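Long-range contacts in BIFUNCTIONAL PROTEIN Proline utilization A (PutA) (Corynebacterium freiburgense, PDB 5UX5), which probably catalyses the two-step oxidation of proline to glutamate, with an FAD-dependent proline dehydrogenase and an NAD-dependent aldehyde dehydrogenase joined in one chain: residues A[158-166]-A[743-752]; A[202-213]-A[240-248]. One frame throughout, in Å; residues are numbered along the deposited sequence.

Interaction 1. Residues A[158-166]-A[743-752]; sequences GEAVLGDGE and QLIDATRTLR
D746 meets G163, G165 and E166 at the start of helix 164-178, an outer helix of the proline dehydrogenase TIM barrel. D746 itself belongs to helix 740-750 of the aldehyde dehydrogenase part, so the contact joins the two enzymes. The close part lies around G163, the N-cap residue, whose CA is 4.1 Å from that of A747. G163 CA also lies 3.4 Å from D746 OD1. The D746 carboxylate takes two N-H groups of the first helical turn. G165 N reaches the syn lone pair of D746 OD1 at 2.8 Å. E166 N bonds to D746 OD2 at 2.9 Å, also on the syn side but 23° out of the carboxylate plane. With CG of D746 anti to the backbone N (chi1 -171°), the carboxylate projects to the N-terminal end of this helix, which would probably favour a negative charge. T750 OG1 accepts from D164 N and donates to D746 O. L162 CB packs on A747 CB at 4.0 Å.

The looser side lies at E159, which is poorly ordered. Its carboxylate stacks on the Q743 amide, planes 13° apart. Q743 NE2 bonds to A160 O (3.0 Å) and also to D707. At the other end R752 meets D164 end-on, nearly coplanar with its carboxylate. NH1 and NH2 of R752 both bond to OD2 of D164, at 3.0 and 2.9 Å.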
ATOM      1  N   GLY A 158      12.351 -20.893  -6.907  1.00 46.96           N
ATOM      2  CA  GLY A 158      11.454 -20.990  -8.046  1.00 52.29           C
ATOM      3  C   GLY A 158      10.537 -19.791  -8.173  1.00 57.81           C
ATOM      4  O   GLY A 158      10.829 -18.714  -7.664  1.00 57.67           O
ATOM      5  N   GLU A 159       9.444 -20.012  -8.912  1.00 63.49           N
ATOM      6  CA  GLU A 159       8.439 -18.991  -9.210  1.00 63.82           C
ATOM      7  C   GLU A 159       7.921 -18.349  -7.926  1.00 51.06           C
ATOM      8  O   GLU A 159       7.788 -19.008  -6.891  1.00 57.03           O
ATOM      9  CB  GLU A 159       7.276 -19.635  -9.996  1.00 71.64           C
ATOM     10  CG  GLU A 159       6.616 -18.808 -11.119  1.00 77.91           C
ATOM     11  CD  GLU A 159       5.580 -19.619 -11.928  1.00 92.94           C
ATOM     12  OE1 GLU A 159       5.005 -20.607 -11.407  1.00 98.43           O
ATOM     13  OE2 GLU A 159       5.340 -19.274 -13.102  1.00 98.43           O
ATOM     14  N   ALA A 160       7.603 -17.059  -7.999  1.00 44.29           N
ATOM     15  CA  ALA A 160       7.089 -16.356  -6.828  1.00 36.03           C
ATOM     16  C   ALA A 160       5.867 -17.079  -6.288  1.00 36.05           C
ATOM     17  O   ALA A 160       5.005 -17.523  -7.050  1.00 41.37           O
ATOM     18  CB  ALA A 160       6.716 -14.916  -7.172  1.00 29.12           C
ATOM     19  N   VAL A 161       5.810 -17.228  -4.969  1.00 32.64           N
ATOM     20  CA  VAL A 161       4.733 -17.980  -4.327  1.00 29.82           C
ATOM     21  C   VAL A 161       3.604 -16.993  -4.040  1.00 32.69           C
ATOM     22  O   VAL A 161       3.473 -16.456  -2.938  1.00 42.40           O
ATOM     23  CB  VAL A 161       5.203 -18.717  -3.077  1.00 35.73           C
ATOM     24  CG1 VAL A 161       4.080 -19.594  -2.544  1.00 40.50           C
ATOM     25  CG2 VAL A 161       6.426 -19.548  -3.384  1.00 30.21           C
ATOM     26  N   LEU A 162       2.755 -16.781  -5.053  1.00 33.61           N
ATOM     27  CA  LEU A 162       1.587 -15.918  -4.964  1.00 32.43           C
ATOM     28  C   LEU A 162       0.283 -16.670  -4.731  1.00 35.46           C
ATOM     29  O   LEU A 162      -0.693 -16.050  -4.300  1.00 34.83           O
ATOM     30  CB  LEU A 162       1.476 -15.069  -6.234  1.00 29.43           C
ATOM     31  CG  LEU A 162       2.774 -14.264  -6.422  1.00 37.64           C
ATOM     32  CD1 LEU A 162       2.812 -13.438  -7.696  1.00 40.41           C
ATOM     33  CD2 LEU A 162       3.016 -13.377  -5.233  1.00 34.90           C
ATOM     34  N   GLY A 163       0.242 -17.989  -4.974  1.00 41.01           N
ATOM     35  CA  GLY A 163      -0.981 -18.749  -4.798  1.00 43.43           C
ATOM     36  C   GLY A 163      -0.737 -20.110  -4.172  1.00 39.43           C
ATOM     37  O   GLY A 163       0.402 -20.538  -3.993  1.00 37.65           O
ATOM     38  N   ASP A 164      -1.832 -20.794  -3.840  1.00 42.88           N
ATOM     39  CA  ASP A 164      -1.691 -22.120  -3.236  1.00 39.83           C
ATOM     40  C   ASP A 164      -1.106 -23.139  -4.205  1.00 39.22           C
ATOM     41  O   ASP A 164      -0.531 -24.138  -3.767  1.00 42.28           O
ATOM     42  CB  ASP A 164      -3.030 -22.633  -2.709  1.00 42.20           C
ATOM     43  CG  ASP A 164      -3.450 -21.964  -1.401  1.00 56.30           C
ATOM     44  OD1 ASP A 164      -2.570 -21.591  -0.561  1.00 53.22           O
ATOM     45  OD2 ASP A 164      -4.688 -21.825  -1.230  1.00 62.41           O
ATOM     46  N   GLY A 165      -1.262 -22.926  -5.509  1.00 47.49           N
ATOM     47  CA  GLY A 165      -0.722 -23.825  -6.516  1.00 37.00           C
ATOM     48  C   GLY A 165       0.785 -23.912  -6.429  1.00 45.31           C
ATOM     49  O   GLY A 165       1.344 -24.998  -6.280  1.00 45.85           O
ATOM     50  N   GLU A 166       1.465 -22.775  -6.559  1.00 46.98           N
ATOM     51  CA  GLU A 166       2.912 -22.790  -6.442  1.00 42.84           C
ATOM     52  C   GLU A 166       3.366 -23.118  -5.032  1.00 42.86           C
ATOM     53  O   GLU A 166       4.437 -23.702  -4.857  1.00 51.94           O
ATOM     54  CB  GLU A 166       3.484 -21.457  -6.884  1.00 47.91           C
ATOM     55  CG  GLU A 166       4.996 -21.394  -6.858  1.00 52.20           C
ATOM     56  CD  GLU A 166       5.687 -22.402  -7.755  1.00 54.46           C
ATOM     57  OE1 GLU A 166       5.101 -22.816  -8.802  1.00 42.84           O
ATOM     58  OE2 GLU A 166       6.861 -22.718  -7.412  1.00 52.65           O
ATOM     59  N   GLN A 743       0.210 -17.041 -13.023  1.00 35.44           N
ATOM     60  CA  GLN A 743       0.384 -16.584 -11.643  1.00 34.01           C
ATOM     61  C   GLN A 743      -0.827 -15.808 -11.139  1.00 40.95           C
ATOM     62  O   GLN A 743      -1.227 -15.962  -9.976  1.00 35.53           O
ATOM     63  CB  GLN A 743       1.641 -15.720 -11.518  1.00 33.02           C
ATOM     64  CG  GLN A 743       2.937 -16.491 -11.698  1.00 39.74           C
ATOM     65  CD  GLN A 743       3.447 -17.062 -10.393  1.00 44.52           C
ATOM     66  OE1 GLN A 743       2.875 -18.017  -9.861  1.00 38.33           O
ATOM     67  NE2 GLN A 743       4.524 -16.484  -9.866  1.00 47.47           N
ATOM     68  N   LEU A 744      -1.401 -14.934 -11.981  1.00 40.34           N
ATOM     69  CA  LEU A 744      -2.612 -14.216 -11.598  1.00 33.14           C
ATOM     70  C   LEU A 744      -3.733 -15.184 -11.267  1.00 34.02           C
ATOM     71  O   LEU A 744      -4.440 -15.014 -10.266  1.00 37.91           O
ATOM     72  CB  LEU A 744      -3.049 -13.269 -12.714  1.00 41.70           C
ATOM     73  CG  LEU A 744      -4.441 -12.647 -12.539  1.00 33.30           C
ATOM     74  CD1 LEU A 744      -4.453 -11.768 -11.302  1.00 31.84           C
ATOM     75  CD2 LEU A 744      -4.889 -11.876 -13.774  1.00 33.83           C
ATOM     76  N   ILE A 745      -3.894 -16.219 -12.086  1.00 35.45           N
ATOM     77  CA  ILE A 745      -4.917 -17.226 -11.815  1.00 36.49           C
ATOM     78  C   ILE A 745      -4.659 -17.902 -10.473  1.00 36.01           C
ATOM     79  O   ILE A 745      -5.557 -18.001  -9.629  1.00 37.18           O
ATOM     80  CB  ILE A 745      -4.985 -18.241 -12.972  1.00 41.69           C
ATOM     81  CG1 ILE A 745      -5.578 -17.569 -14.206  1.00 41.73           C
ATOM     82  CG2 ILE A 745      -5.778 -19.475 -12.588  1.00 39.38           C
ATOM     83  CD1 ILE A 745      -5.570 -18.411 -15.407  1.00 40.62           C
ATOM     84  N   ASP A 746      -3.410 -18.328 -10.235  1.00 38.05           N
ATOM     85  CA  ASP A 746      -3.069 -18.988  -8.977  1.00 35.27           C
ATOM     86  C   ASP A 746      -3.344 -18.076  -7.783  1.00 35.41           C
ATOM     87  O   ASP A 746      -3.927 -18.493  -6.773  1.00 34.03           O
ATOM     88  CB  ASP A 746      -1.610 -19.437  -9.017  1.00 35.08           C
ATOM     89  CG  ASP A 746      -1.234 -20.337  -7.839  1.00 46.80           C
ATOM     90  OD1 ASP A 746      -2.152 -20.882  -7.190  1.00 48.55           O
ATOM     91  OD2 ASP A 746      -0.021 -20.525  -7.573  1.00 47.57           O
ATOM     92  N   ALA A 747      -2.932 -16.818  -7.880  1.00 35.07           N
ATOM     93  CA  ALA A 747      -3.154 -15.885  -6.780  1.00 34.21           C
ATOM     94  C   ALA A 747      -4.645 -15.643  -6.531  1.00 40.18           C
ATOM     95  O   ALA A 747      -5.070 -15.468  -5.385  1.00 38.47           O
ATOM     96  CB  ALA A 747      -2.425 -14.578  -7.073  1.00 31.80           C
ATOM     97  N   THR A 748      -5.450 -15.579  -7.592  1.00 41.83           N
ATOM     98  CA  THR A 748      -6.870 -15.284  -7.415  1.00 42.06           C
ATOM     99  C   THR A 748      -7.614 -16.458  -6.780  1.00 44.15           C
ATOM    100  O   THR A 748      -8.423 -16.274  -5.860  1.00 47.50           O
ATOM    101  CB  THR A 748      -7.477 -14.899  -8.761  1.00 38.09           C
ATOM    102  OG1 THR A 748      -6.766 -13.775  -9.263  1.00 33.00           O
ATOM    103  CG2 THR A 748      -8.924 -14.502  -8.609  1.00 34.31           C
ATOM    104  N   ARG A 749      -7.361 -17.677  -7.261  1.00 41.36           N
ATOM    105  CA  ARG A 749      -7.956 -18.846  -6.622  1.00 36.40           C
ATOM    106  C   ARG A 749      -7.554 -18.960  -5.147  1.00 36.33           C
ATOM    107  O   ARG A 749      -8.246 -19.637  -4.384  1.00 37.14           O
ATOM    108  CB  ARG A 749      -7.578 -20.113  -7.385  1.00 37.63           C
ATOM    109  CG  ARG A 749      -8.025 -20.140  -8.842  1.00 45.64           C
ATOM    110  CD  ARG A 749      -8.080 -21.596  -9.389  1.00 52.87           C
ATOM    111  NE  ARG A 749      -8.559 -21.711 -10.777  1.00 58.23           N
ATOM    112  CZ  ARG A 749      -9.831 -21.562 -11.179  1.00 68.30           C
ATOM    113  NH1 ARG A 749     -10.812 -21.265 -10.319  1.00 63.18           N
ATOM    114  NH2 ARG A 749     -10.135 -21.704 -12.466  1.00 71.30           N
ATOM    115  N   THR A 750      -6.448 -18.324  -4.724  1.00 36.23           N
ATOM    116  CA  THR A 750      -5.977 -18.444  -3.344  1.00 44.73           C
ATOM    117  C   THR A 750      -6.642 -17.466  -2.358  1.00 48.27           C
ATOM    118  O   THR A 750      -6.608 -17.714  -1.150  1.00 58.21           O
ATOM    119  CB  THR A 750      -4.443 -18.297  -3.311  1.00 43.46           C
ATOM    120  OG1 THR A 750      -3.856 -19.339  -4.094  1.00 33.79           O
ATOM    121  CG2 THR A 750      -3.875 -18.416  -1.913  1.00 40.25           C
ATOM    122  N   LEU A 751      -7.268 -16.388  -2.815  1.00 45.77           N
ATOM    123  CA  LEU A 751      -7.937 -15.479  -1.887  1.00 31.89           C
ATOM    124  C   LEU A 751      -8.980 -16.192  -1.031  1.00 37.49           C
ATOM    125  O   LEU A 751      -9.806 -16.955  -1.540  1.00 42.31           O
ATOM    126  CB  LEU A 751      -8.603 -14.345  -2.656  1.00 31.62           C
ATOM    127  CG  LEU A 751      -7.666 -13.327  -3.268  1.00 31.84           C
ATOM    128  CD1 LEU A 751      -8.424 -12.532  -4.304  1.00 30.69           C
ATOM    129  CD2 LEU A 751      -7.112 -12.427  -2.163  1.00 29.31           C
ATOM    130  N   ARG A 752      -8.976 -15.888   0.270  1.00 32.39           N
ATOM    131  CA  ARG A 752      -9.931 -16.466   1.215  1.00 42.01           C
ATOM    132  C   ARG A 752     -11.156 -15.551   1.272  1.00 47.86           C
ATOM    133  O   ARG A 752     -11.067 -14.414   1.752  1.00 45.38           O
ATOM    134  CB  ARG A 752      -9.336 -16.602   2.615  1.00 44.21           C
ATOM    135  CG  ARG A 752      -8.051 -17.408   2.767  1.00 53.11           C
ATOM    136  CD  ARG A 752      -8.031 -18.787   2.127  1.00 58.52           C
ATOM    137  NE  ARG A 752      -6.657 -19.296   2.119  1.00 57.96           N
ATOM    138  CZ  ARG A 752      -6.181 -20.197   1.261  1.00 57.06           C
ATOM    139  NH1 ARG A 752      -6.969 -20.712   0.305  1.00 49.12           N
ATOM    140  NH2 ARG A 752      -4.902 -20.571   1.355  1.00 56.75           N
TER

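Interaction 2. Residues A[202-213]-A[240-248]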
ATOM      1  N   ILE A 202      -2.601 -14.922  12.983  1.00 29.68           N
ATOM      2  CA  ILE A 202      -1.454 -15.746  13.356  1.00 29.79           C
ATOM      3  C   ILE A 202      -1.906 -17.146  13.761  1.00 31.00           C
ATOM      4  O   ILE A 202      -1.298 -18.126  13.335  1.00 31.17           O
ATOM      5  CB  ILE A 202      -0.620 -15.077  14.474  1.00 29.51           C
ATOM      6  CG1 ILE A 202       0.736 -15.756  14.575  1.00 34.56           C
ATOM      7  CG2 ILE A 202      -1.264 -15.188  15.819  1.00 30.46           C
ATOM      8  CD1 ILE A 202       1.700 -15.039  15.457  1.00 31.09           C
ATOM      9  N   ASP A 203      -3.056 -17.264  14.458  1.00 32.29           N
ATOM     10  CA  ASP A 203      -3.562 -18.566  14.907  1.00 35.05           C
ATOM     11  C   ASP A 203      -3.880 -19.457  13.717  1.00 38.94           C
ATOM     12  O   ASP A 203      -3.521 -20.639  13.696  1.00 44.98           O
ATOM     13  CB  ASP A 203      -4.837 -18.426  15.762  1.00 34.28           C
ATOM     14  CG  ASP A 203      -4.659 -17.584  17.039  1.00 48.87           C
ATOM     15  OD1 ASP A 203      -3.526 -17.336  17.496  1.00 57.79           O
ATOM     16  OD2 ASP A 203      -5.692 -17.186  17.615  1.00 48.08           O
ATOM     17  N   GLY A 204      -4.567 -18.897  12.721  1.00 36.54           N
ATOM     18  CA  GLY A 204      -4.940 -19.667  11.553  1.00 33.57           C
ATOM     19  C   GLY A 204      -3.756 -19.979  10.671  1.00 39.67           C
ATOM     20  O   GLY A 204      -3.662 -21.069  10.101  1.00 49.57           O
ATOM     21  N   ASN A 205      -2.845 -19.026  10.526  1.00 33.52           N
ATOM     22  CA  ASN A 205      -1.654 -19.294   9.741  1.00 32.54           C
ATOM     23  C   ASN A 205      -0.845 -20.424  10.359  1.00 39.09           C
ATOM     24  O   ASN A 205      -0.322 -21.284   9.639  1.00 31.87           O
ATOM     25  CB  ASN A 205      -0.826 -18.019   9.602  1.00 31.98           C
ATOM     26  CG  ASN A 205      -1.520 -16.963   8.747  1.00 42.43           C
ATOM     27  OD1 ASN A 205      -2.714 -17.051   8.465  1.00 54.64           O
ATOM     28  ND2 ASN A 205      -0.770 -15.963   8.332  1.00 47.28           N
ATOM     29  N   THR A 206      -0.752 -20.448  11.699  1.00 42.76           N
ATOM     30  CA  THR A 206      -0.011 -21.503  12.390  1.00 37.45           C
ATOM     31  C   THR A 206      -0.610 -22.866  12.099  1.00 41.11           C
ATOM     32  O   THR A 206       0.114 -23.811  11.773  1.00 43.43           O
ATOM     33  CB  THR A 206       0.010 -21.271  13.899  1.00 36.92           C
ATOM     34  OG1 THR A 206       0.712 -20.061  14.201  1.00 37.90           O
ATOM     35  CG2 THR A 206       0.737 -22.400  14.564  1.00 43.35           C
ATOM     36  N   GLU A 207      -1.941 -22.980  12.208  1.00 45.50           N
ATOM     37  CA  GLU A 207      -2.601 -24.262  12.000  1.00 44.59           C
ATOM     38  C   GLU A 207      -2.467 -24.708  10.557  1.00 40.58           C
ATOM     39  O   GLU A 207      -2.253 -25.889  10.283  1.00 45.37           O
ATOM     40  CB  GLU A 207      -4.071 -24.166  12.391  1.00 43.43           C
ATOM     41  CG  GLU A 207      -4.292 -24.014  13.884  1.00 53.52           C
ATOM     42  CD  GLU A 207      -3.828 -25.225  14.693  1.00 66.62           C
ATOM     43  OE1 GLU A 207      -4.243 -26.363  14.375  1.00 67.55           O
ATOM     44  OE2 GLU A 207      -3.041 -25.038  15.649  1.00 70.08           O
ATOM     45  N   LEU A 208      -2.537 -23.772   9.624  1.00 38.11           N
ATOM     46  CA  LEU A 208      -2.394 -24.144   8.228  1.00 36.83           C
ATOM     47  C   LEU A 208      -0.983 -24.634   7.954  1.00 35.12           C
ATOM     48  O   LEU A 208      -0.794 -25.619   7.242  1.00 47.49           O
ATOM     49  CB  LEU A 208      -2.748 -22.957   7.322  1.00 38.23           C
ATOM     50  CG  LEU A 208      -2.885 -23.277   5.826  1.00 44.13           C
ATOM     51  CD1 LEU A 208      -3.832 -24.445   5.618  1.00 42.75           C
ATOM     52  CD2 LEU A 208      -3.302 -22.105   4.972  1.00 33.60           C
ATOM     53  N   LEU A 209       0.017 -23.961   8.510  1.00 33.56           N
ATOM     54  CA  LEU A 209       1.406 -24.358   8.277  1.00 41.55           C
ATOM     55  C   LEU A 209       1.708 -25.729   8.879  1.00 46.91           C
ATOM     56  O   LEU A 209       2.395 -26.554   8.260  1.00 47.07           O
ATOM     57  CB  LEU A 209       2.347 -23.284   8.834  1.00 32.08           C
ATOM     58  CG  LEU A 209       2.387 -21.983   8.010  1.00 31.04           C
ATOM     59  CD1 LEU A 209       2.717 -20.834   8.916  1.00 30.23           C
ATOM     60  CD2 LEU A 209       3.372 -22.058   6.843  1.00 30.69           C
ATOM     61  N   LYS A 210       1.193 -25.989  10.080  1.00 37.96           N
ATOM     62  CA  LYS A 210       1.379 -27.286  10.696  1.00 35.91           C
ATOM     63  C   LYS A 210       0.654 -28.364   9.909  1.00 45.20           C
ATOM     64  O   LYS A 210       1.196 -29.452   9.696  1.00 52.05           O
ATOM     65  CB  LYS A 210       0.902 -27.245  12.145  1.00 39.84           C
ATOM     66  CG  LYS A 210       1.840 -26.473  13.062  1.00 38.46           C
ATOM     67  CD  LYS A 210       1.433 -26.623  14.505  1.00 38.10           C
ATOM     68  CE  LYS A 210      -0.031 -26.290  14.707  1.00 42.96           C
ATOM     69  NZ  LYS A 210      -0.417 -26.290  16.157  1.00 49.41           N
ATOM     70  N   GLU A 211      -0.579 -28.081   9.484  1.00 42.18           N
ATOM     71  CA  GLU A 211      -1.332 -29.042   8.691  1.00 45.39           C
ATOM     72  C   GLU A 211      -0.595 -29.393   7.403  1.00 44.39           C
ATOM     73  O   GLU A 211      -0.618 -30.547   6.952  1.00 53.28           O
ATOM     74  CB  GLU A 211      -2.717 -28.475   8.396  1.00 54.59           C
ATOM     75  CG  GLU A 211      -3.560 -29.310   7.475  1.00 65.39           C
ATOM     76  CD  GLU A 211      -4.803 -28.575   7.041  1.00 79.24           C
ATOM     77  OE1 GLU A 211      -5.299 -27.724   7.816  1.00 80.63           O
ATOM     78  OE2 GLU A 211      -5.275 -28.838   5.914  1.00 88.08           O
ATOM     79  N   ARG A 212       0.089 -28.426   6.813  1.00 40.61           N
ATOM     80  CA  ARG A 212       0.769 -28.670   5.549  1.00 44.27           C
ATOM     81  C   ARG A 212       2.170 -29.241   5.709  1.00 48.15           C
ATOM     82  O   ARG A 212       2.622 -29.977   4.822  1.00 52.23           O
ATOM     83  CB  ARG A 212       0.837 -27.377   4.733  1.00 39.47           C
ATOM     84  CG  ARG A 212      -0.497 -26.968   4.168  1.00 36.29           C
ATOM     85  CD  ARG A 212      -0.321 -25.739   3.337  1.00 38.00           C
ATOM     86  NE  ARG A 212      -1.535 -25.363   2.636  1.00 37.24           N
ATOM     87  CZ  ARG A 212      -1.644 -24.255   1.914  1.00 38.87           C
ATOM     88  NH1 ARG A 212      -0.607 -23.442   1.833  1.00 44.55           N
ATOM     89  NH2 ARG A 212      -2.773 -23.963   1.269  1.00 35.66           N
ATOM     90  N   LEU A 213       2.871 -28.928   6.809  1.00 40.84           N
ATOM     91  CA  LEU A 213       4.268 -29.325   6.941  1.00 37.22           C
ATOM     92  C   LEU A 213       4.471 -30.684   7.615  1.00 45.48           C
ATOM     93  O   LEU A 213       5.549 -31.270   7.460  1.00 48.62           O
ATOM     94  CB  LEU A 213       5.057 -28.256   7.697  1.00 34.86           C
ATOM     95  CG  LEU A 213       5.536 -27.078   6.852  1.00 37.74           C
ATOM     96  CD1 LEU A 213       6.073 -26.007   7.764  1.00 32.77           C
ATOM     97  CD2 LEU A 213       6.611 -27.554   5.902  1.00 33.83           C
ATOM     98  N   HIS A 240       7.243 -14.106  14.252  1.00 32.91           N
ATOM     99  CA  HIS A 240       6.548 -14.796  15.330  1.00 30.51           C
ATOM    100  C   HIS A 240       5.798 -16.041  14.847  1.00 41.74           C
ATOM    101  O   HIS A 240       5.730 -17.041  15.576  1.00 53.66           O
ATOM    102  CB  HIS A 240       5.647 -13.824  16.071  1.00 27.77           C
ATOM    103  CG  HIS A 240       6.417 -12.775  16.796  1.00 36.95           C
ATOM    104  ND1 HIS A 240       6.487 -11.469  16.367  1.00 47.43           N
ATOM    105  CD2 HIS A 240       7.213 -12.853  17.888  1.00 42.40           C
ATOM    106  CE1 HIS A 240       7.261 -10.775  17.183  1.00 51.80           C
ATOM    107  NE2 HIS A 240       7.720 -11.594  18.113  1.00 50.77           N
ATOM    108  N   VAL A 241       5.228 -16.010  13.638  1.00 32.65           N
ATOM    109  CA  VAL A 241       4.501 -17.172  13.149  1.00 31.94           C
ATOM    110  C   VAL A 241       5.445 -18.350  12.972  1.00 37.79           C
ATOM    111  O   VAL A 241       5.062 -19.505  13.202  1.00 33.13           O
ATOM    112  CB  VAL A 241       3.766 -16.857  11.840  1.00 28.08           C
ATOM    113  CG1 VAL A 241       4.764 -16.543  10.776  1.00 29.72           C
ATOM    114  CG2 VAL A 241       2.943 -18.070  11.402  1.00 32.89           C
ATOM    115  N   THR A 242       6.680 -18.084  12.524  1.00 32.71           N
ATOM    116  CA  THR A 242       7.627 -19.172  12.292  1.00 32.55           C
ATOM    117  C   THR A 242       8.137 -19.761  13.605  1.00 37.86           C
ATOM    118  O   THR A 242       8.222 -20.985  13.741  1.00 47.65           O
ATOM    119  CB  THR A 242       8.797 -18.699  11.436  1.00 30.28           C
ATOM    120  OG1 THR A 242       8.305 -18.118  10.219  1.00 29.73           O
ATOM    121  CG2 THR A 242       9.684 -19.876  11.102  1.00 28.46           C
ATOM    122  N   ILE A 243       8.495 -18.913  14.579  1.00 31.17           N
ATOM    123  CA  ILE A 243       8.890 -19.418  15.893  1.00 34.13           C
ATOM    124  C   ILE A 243       7.755 -20.222  16.498  1.00 43.98           C
ATOM    125  O   ILE A 243       7.975 -21.263  17.137  1.00 44.05           O
ATOM    126  CB  ILE A 243       9.283 -18.268  16.832  1.00 33.48           C
ATOM    127  CG1 ILE A 243      10.581 -17.616  16.417  1.00 31.88           C
ATOM    128  CG2 ILE A 243       9.362 -18.759  18.263  1.00 38.12           C
ATOM    129  CD1 ILE A 243      10.711 -16.271  17.044  1.00 33.04           C
ATOM    130  N   ARG A 244       6.524 -19.726  16.345  1.00 38.63           N
ATOM    131  CA  ARG A 244       5.380 -20.442  16.890  1.00 37.65           C
ATOM    132  C   ARG A 244       5.157 -21.751  16.143  1.00 43.50           C
ATOM    133  O   ARG A 244       4.828 -22.783  16.745  1.00 50.89           O
ATOM    134  CB  ARG A 244       4.137 -19.573  16.827  1.00 35.49           C
ATOM    135  CG  ARG A 244       2.959 -20.223  17.416  1.00 32.48           C
ATOM    136  CD  ARG A 244       1.829 -19.282  17.475  1.00 32.37           C
ATOM    137  NE  ARG A 244       0.580 -20.001  17.674  1.00 38.00           N
ATOM    138  CZ  ARG A 244      -0.605 -19.414  17.739  1.00 40.56           C
ATOM    139  NH1 ARG A 244      -0.691 -18.091  17.615  1.00 45.34           N
ATOM    140  NH2 ARG A 244      -1.690 -20.144  17.922  1.00 34.78           N
ATOM    141  N   LEU A 245       5.312 -21.723  14.827  1.00 39.41           N
ATOM    142  CA  LEU A 245       5.223 -22.953  14.059  1.00 39.49           C
ATOM    143  C   LEU A 245       6.251 -23.962  14.551  1.00 36.26           C
ATOM    144  O   LEU A 245       5.916 -25.108  14.852  1.00 33.53           O
ATOM    145  CB  LEU A 245       5.415 -22.626  12.576  1.00 36.37           C
ATOM    146  CG  LEU A 245       5.952 -23.698  11.651  1.00 36.50           C
ATOM    147  CD1 LEU A 245       4.908 -24.791  11.521  1.00 32.70           C
ATOM    148  CD2 LEU A 245       6.301 -23.051  10.317  1.00 30.85           C
ATOM    149  N   PHE A 246       7.497 -23.513  14.704  1.00 31.97           N
ATOM    150  CA  PHE A 246       8.592 -24.367  15.156  1.00 32.41           C
ATOM    151  C   PHE A 246       8.289 -25.005  16.508  1.00 41.31           C
ATOM    152  O   PHE A 246       8.402 -26.222  16.662  1.00 53.32           O
ATOM    153  CB  PHE A 246       9.853 -23.523  15.221  1.00 35.55           C
ATOM    154  CG  PHE A 246      11.132 -24.278  15.439  1.00 36.12           C
ATOM    155  CD1 PHE A 246      11.620 -25.140  14.483  1.00 40.02           C
ATOM    156  CD2 PHE A 246      11.923 -24.008  16.561  1.00 36.14           C
ATOM    157  CE1 PHE A 246      12.858 -25.795  14.675  1.00 44.52           C
ATOM    158  CE2 PHE A 246      13.146 -24.639  16.756  1.00 32.48           C
ATOM    159  CZ  PHE A 246      13.612 -25.533  15.813  1.00 32.62           C
ATOM    160  N   GLU A 247       7.867 -24.204  17.494  1.00 37.83           N
ATOM    161  CA  GLU A 247       7.741 -24.719  18.858  1.00 34.64           C
ATOM    162  C   GLU A 247       6.511 -25.590  19.035  1.00 40.26           C
ATOM    163  O   GLU A 247       6.565 -26.619  19.717  1.00 46.21           O
ATOM    164  CB  GLU A 247       7.730 -23.565  19.854  1.00 34.29           C
ATOM    165  CG  GLU A 247       9.065 -22.876  19.882  1.00 36.17           C
ATOM    166  CD  GLU A 247       9.174 -21.719  20.863  1.00 37.45           C
ATOM    167  OE1 GLU A 247      10.142 -20.966  20.708  1.00 37.56           O
ATOM    168  OE2 GLU A 247       8.309 -21.520  21.742  1.00 34.14           O
ATOM    169  N   GLU A 248       5.400 -25.225  18.421  1.00 40.54           N
ATOM    170  CA  GLU A 248       4.242 -26.092  18.537  1.00 42.02           C
ATOM    171  C   GLU A 248       4.507 -27.440  17.857  1.00 50.56           C
ATOM    172  O   GLU A 248       4.301 -28.504  18.460  1.00 50.07           O
ATOM    173  CB  GLU A 248       3.024 -25.386  17.950  1.00 36.13           C
ATOM    174  CG  GLU A 248       2.508 -24.264  18.821  1.00 36.02           C
ATOM    175  CD  GLU A 248       1.204 -23.695  18.299  1.00 50.59           C
ATOM    176  OE1 GLU A 248       0.743 -22.639  18.818  1.00 35.72           O
ATOM    177  OE2 GLU A 248       0.650 -24.312  17.356  1.00 47.39           O
TER
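V241 packs as a knob into a hole formed by I202, N205, T206 and L209. Its CG2 meets L209 CD1 at 3.7 Å. The apolar contact continues with L245. CD1 of L245 lies against L209 CB and the aliphatic K210 CG, and its CD2 touches L213 CD1 at 3.9 Å. I202 closes the other end, with CD1 near the backbone of V241 and CB of H240.

The charged contacts form a network of D203, E207, K210, R244 and E248 along one border of this apolar strip. R244 has CG anti to the backbone N (chi1 -178°) and an extended chain to NE, which carries its guanidinium across to D203. Its NH1 meets D203 OD1 at 2.9 Å on the anti lone pair, and NH2 adds a weak bond. R244 NE turns back to E248 OE1 (2.9 Å), approaching from above the carboxylate plane. K210 NZ bonds to both E207 OE2 and E248 OE2 and probably eases the repulsion between these two oxygens, 4.1 Å apart.

The hydroxyl of T206 lies over one face of the R244 guanidinium, not hydrogen-bonded to its NE. It donates instead to I202 O.

The two segments cross at -49°, with axes 9.6 Å apart. They belong to successive outer helices of the TIM barrel, linked through strand 228-232. Helix 477-484 touches I202 and H240, while strand 260-265 and helix 271-287 pack against helix 239-251.

Interaction 2 is nested within the chain loop closed by interaction 1, and their centres are 20 Å apart. Interaction 2 joins two helices of the barrel, whereas interaction 1 joins the barrel to the aldehyde dehydrogenase part. They meet through D164 and helix 202-221. D164 OD1 forms a salt bridge to R212 NH2 at 3.0 Å, which ties an aspartate of interaction 1 to segment 202-213. D164 thus stands between two arginines, one from each enzyme part. R752 NH2 also packs on L208 CD2 at 4.2 Å. The L245 side chain is about 13 Å from the bound FAD, so interaction 2 lies away from direct contact with the flavin.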